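Local structure of peptidyl-prolyl cis-trans isomerase cyclophilin-type (3BO7) at residues V104-N109 and H133-R138. The protein probably accelerates protein folding by catalysing the cis-trans isomerization of peptide bonds that precede proline, and is bound here to the immunosuppressant cyclosporin A. Sequence-based numbering, arbitrary orientation.
Sequences VLSMAN and HTIFGR
Leu-105 O accepts two backbone bonds, from Phe-136 N at 2.9 Å and Gly-137 N at 3.1 Å. Two successive residues facing Leu-105, with the CA register slipping by one before Ser-106 and Ile-135, define a classic beta bulge. Leu-105 N completes the hydrogen-bonded pair with Gly-137 O. Phe-136, with CG between its own N and carbonyl carbon (chi1 67°), brings its ring up to the neighbouring strand, an edge turned to Met-107 N. Leu-105 CD2 lies over one ring face, 3.9 Å from the centroid, a CH-pi contact, while Met-107 SD approaches obliquely, 3.5 Å from Phe-136 CE2, as a Met-aromatic contact. These are adjacent antiparallel strands of the cyclophilin barrel, and helix 28-39 packs on the Phe-136 ring through Ala-30 and Cys-31. Beyond the bulge, Met-107 N bonds Thr-134 O at 2.7 Å. His-133 ND1 then donates to Met-107 O, also 2.7 Å, the oxygen near the ring plane and ND1 in the carbonyl plane, which helps set the ring's rotation, together with the edge-to-face ring of Phe-120. The Asn-109 amide lies nearly parallel to this ring (9°), positioned by Lys-132 O and Gly-111 N; a water joins Asn-109 ND2 to Thr-134 N. His-133, Ala-108 and Asn-109 pack against a modified side chain of the bound peptide.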
loop_
_atom_site.group_PDB
_atom_site.type_symbol
_atom_site.label_atom_id
_atom_site.label_comp_id
_atom_site.label_asym_id
_atom_site.label_seq_id
_atom_site.Cartn_x
_atom_site.Cartn_y
_atom_site.Cartn_z
ATOM N N VAL A 104 5.339 1.374 -7.866
ATOM C CA VAL A 104 4.135 0.587 -8.107
ATOM C C VAL A 104 3.433 0.322 -6.763
ATOM O O VAL A 104 4.071 -0.102 -5.789
ATOM C CB VAL A 104 4.455 -0.739 -8.861
ATOM C CG1 VAL A 104 3.215 -1.605 -9.027
ATOM C CG2 VAL A 104 5.091 -0.458 -10.227
ATOM N N LEU A 105 2.133 0.602 -6.704
ATOM C CA LEU A 105 1.350 0.310 -5.507
ATOM C C LEU A 105 0.567 -0.985 -5.703
ATOM O O LEU A 105 -0.252 -1.124 -6.626
ATOM C CB LEU A 105 0.427 1.477 -5.123
ATOM C CG LEU A 105 -0.549 1.241 -3.954
ATOM C CD1 LEU A 105 0.187 1.051 -2.623
ATOM C CD2 LEU A 105 -1.573 2.362 -3.821
ATOM N N SER A 106 0.824 -1.936 -4.813
ATOM C CA SER A 106 0.309 -3.281 -4.966
ATOM C C SER A 106 -0.139 -3.892 -3.628
ATOM O O SER A 106 0.241 -3.404 -2.561
ATOM C CB SER A 106 1.377 -4.131 -5.637
ATOM O OG SER A 106 0.854 -5.373 -6.043
ATOM N N MET A 107 -0.955 -4.944 -3.696
ATOM C CA MET A 107 -1.491 -5.610 -2.494
ATOM C C MET A 107 -0.599 -6.734 -1.968
ATOM O O MET A 107 -0.197 -7.621 -2.713
ATOM C CB MET A 107 -2.895 -6.184 -2.757
ATOM C CG MET A 107 -4.035 -5.171 -2.854
ATOM S SD MET A 107 -4.240 -4.101 -1.400
ATOM C CE MET A 107 -4.699 -5.270 -0.113
ATOM N N ALA A 108 -0.293 -6.690 -0.678
ATOM C CA ALA A 108 0.270 -7.837 0.016
ATOM C C ALA A 108 -0.844 -8.875 0.268
ATOM O O ALA A 108 -2.025 -8.521 0.396
ATOM C CB ALA A 108 0.906 -7.394 1.315
ATOM N N ASN A 109 -0.470 -10.152 0.351
ATOM C CA ASN A 109 -1.430 -11.215 0.670
ATOM C C ASN A 109 -0.757 -12.462 1.241
ATOM O O ASN A 109 0.424 -12.428 1.580
ATOM C CB ASN A 109 -2.258 -11.573 -0.566
ATOM C CG ASN A 109 -1.397 -11.954 -1.751
ATOM O OD1 ASN A 109 -0.617 -12.913 -1.690
ATOM N ND2 ASN A 109 -1.536 -11.206 -2.844
ATOM N N HIS A 133 -0.152 -10.532 -7.121
ATOM C CA HIS A 133 -0.514 -9.377 -6.311
ATOM C C HIS A 133 -1.302 -8.335 -7.124
ATOM O O HIS A 133 -0.894 -7.963 -8.231
ATOM C CB HIS A 133 0.750 -8.771 -5.687
ATOM C CG HIS A 133 1.470 -9.715 -4.774
ATOM N ND1 HIS A 133 1.200 -9.799 -3.423
ATOM C CD2 HIS A 133 2.417 -10.649 -5.026
ATOM C CE1 HIS A 133 1.959 -10.734 -2.882
ATOM N NE2 HIS A 133 2.704 -11.267 -3.833
ATOM N N THR A 134 -2.434 -7.894 -6.581
ATOM C CA THR A 134 -3.231 -6.847 -7.195
ATOM C C THR A 134 -2.469 -5.530 -7.150
ATOM O O THR A 134 -2.251 -4.972 -6.071
ATOM C CB THR A 134 -4.588 -6.638 -6.474
ATOM O OG1 THR A 134 -5.376 -7.834 -6.548
ATOM C CG2 THR A 134 -5.363 -5.487 -7.116
ATOM N N ILE A 135 -2.044 -5.068 -8.325
ATOM C CA ILE A 135 -1.509 -3.732 -8.498
ATOM C C ILE A 135 -2.721 -2.839 -8.619
ATOM O O ILE A 135 -3.586 -3.075 -9.472
ATOM C CB ILE A 135 -0.659 -3.614 -9.791
ATOM C CG1 ILE A 135 0.673 -4.347 -9.610
ATOM C CG2 ILE A 135 -0.437 -2.135 -10.173
ATOM C CD1 ILE A 135 1.329 -4.770 -10.898
ATOM N N PHE A 136 -2.799 -1.820 -7.768
ATOM C CA PHE A 136 -3.971 -0.958 -7.781
ATOM C C PHE A 136 -3.627 0.526 -7.823
ATOM O O PHE A 136 -4.515 1.375 -7.795
ATOM C CB PHE A 136 -4.950 -1.316 -6.640
ATOM C CG PHE A 136 -4.431 -1.026 -5.247
ATOM C CD1 PHE A 136 -4.951 0.036 -4.506
ATOM C CD2 PHE A 136 -3.457 -1.829 -4.661
ATOM C CE1 PHE A 136 -4.489 0.303 -3.226
ATOM C CE2 PHE A 136 -2.990 -1.560 -3.383
ATOM C CZ PHE A 136 -3.511 -0.498 -2.661
ATOM N N GLY A 137 -2.342 0.835 -7.920
ATOM C CA GLY A 137 -1.930 2.216 -8.079
ATOM C C GLY A 137 -0.473 2.449 -8.404
ATOM O O GLY A 137 0.296 1.512 -8.637
ATOM N N ARG A 138 -0.109 3.726 -8.430
ATOM C CA ARG A 138 1.276 4.145 -8.596
ATOM C C ARG A 138 1.520 5.488 -7.919
ATOM O O ARG A 138 0.624 6.329 -7.837
ATOM C CB ARG A 138 1.659 4.213 -10.075
ATOM C CG ARG A 138 0.751 5.118 -10.898
ATOM C CD ARG A 138 1.354 5.424 -12.252
ATOM N NE ARG A 138 0.519 6.363 -12.996
ATOM C CZ ARG A 138 0.984 7.259 -13.863
ATOM N NH1 ARG A 138 2.286 7.358 -14.099
ATOM N NH2 ARG A 138 0.143 8.067 -14.490
HETATM O O HOH W 1 -3.280 -9.417 -4.463
#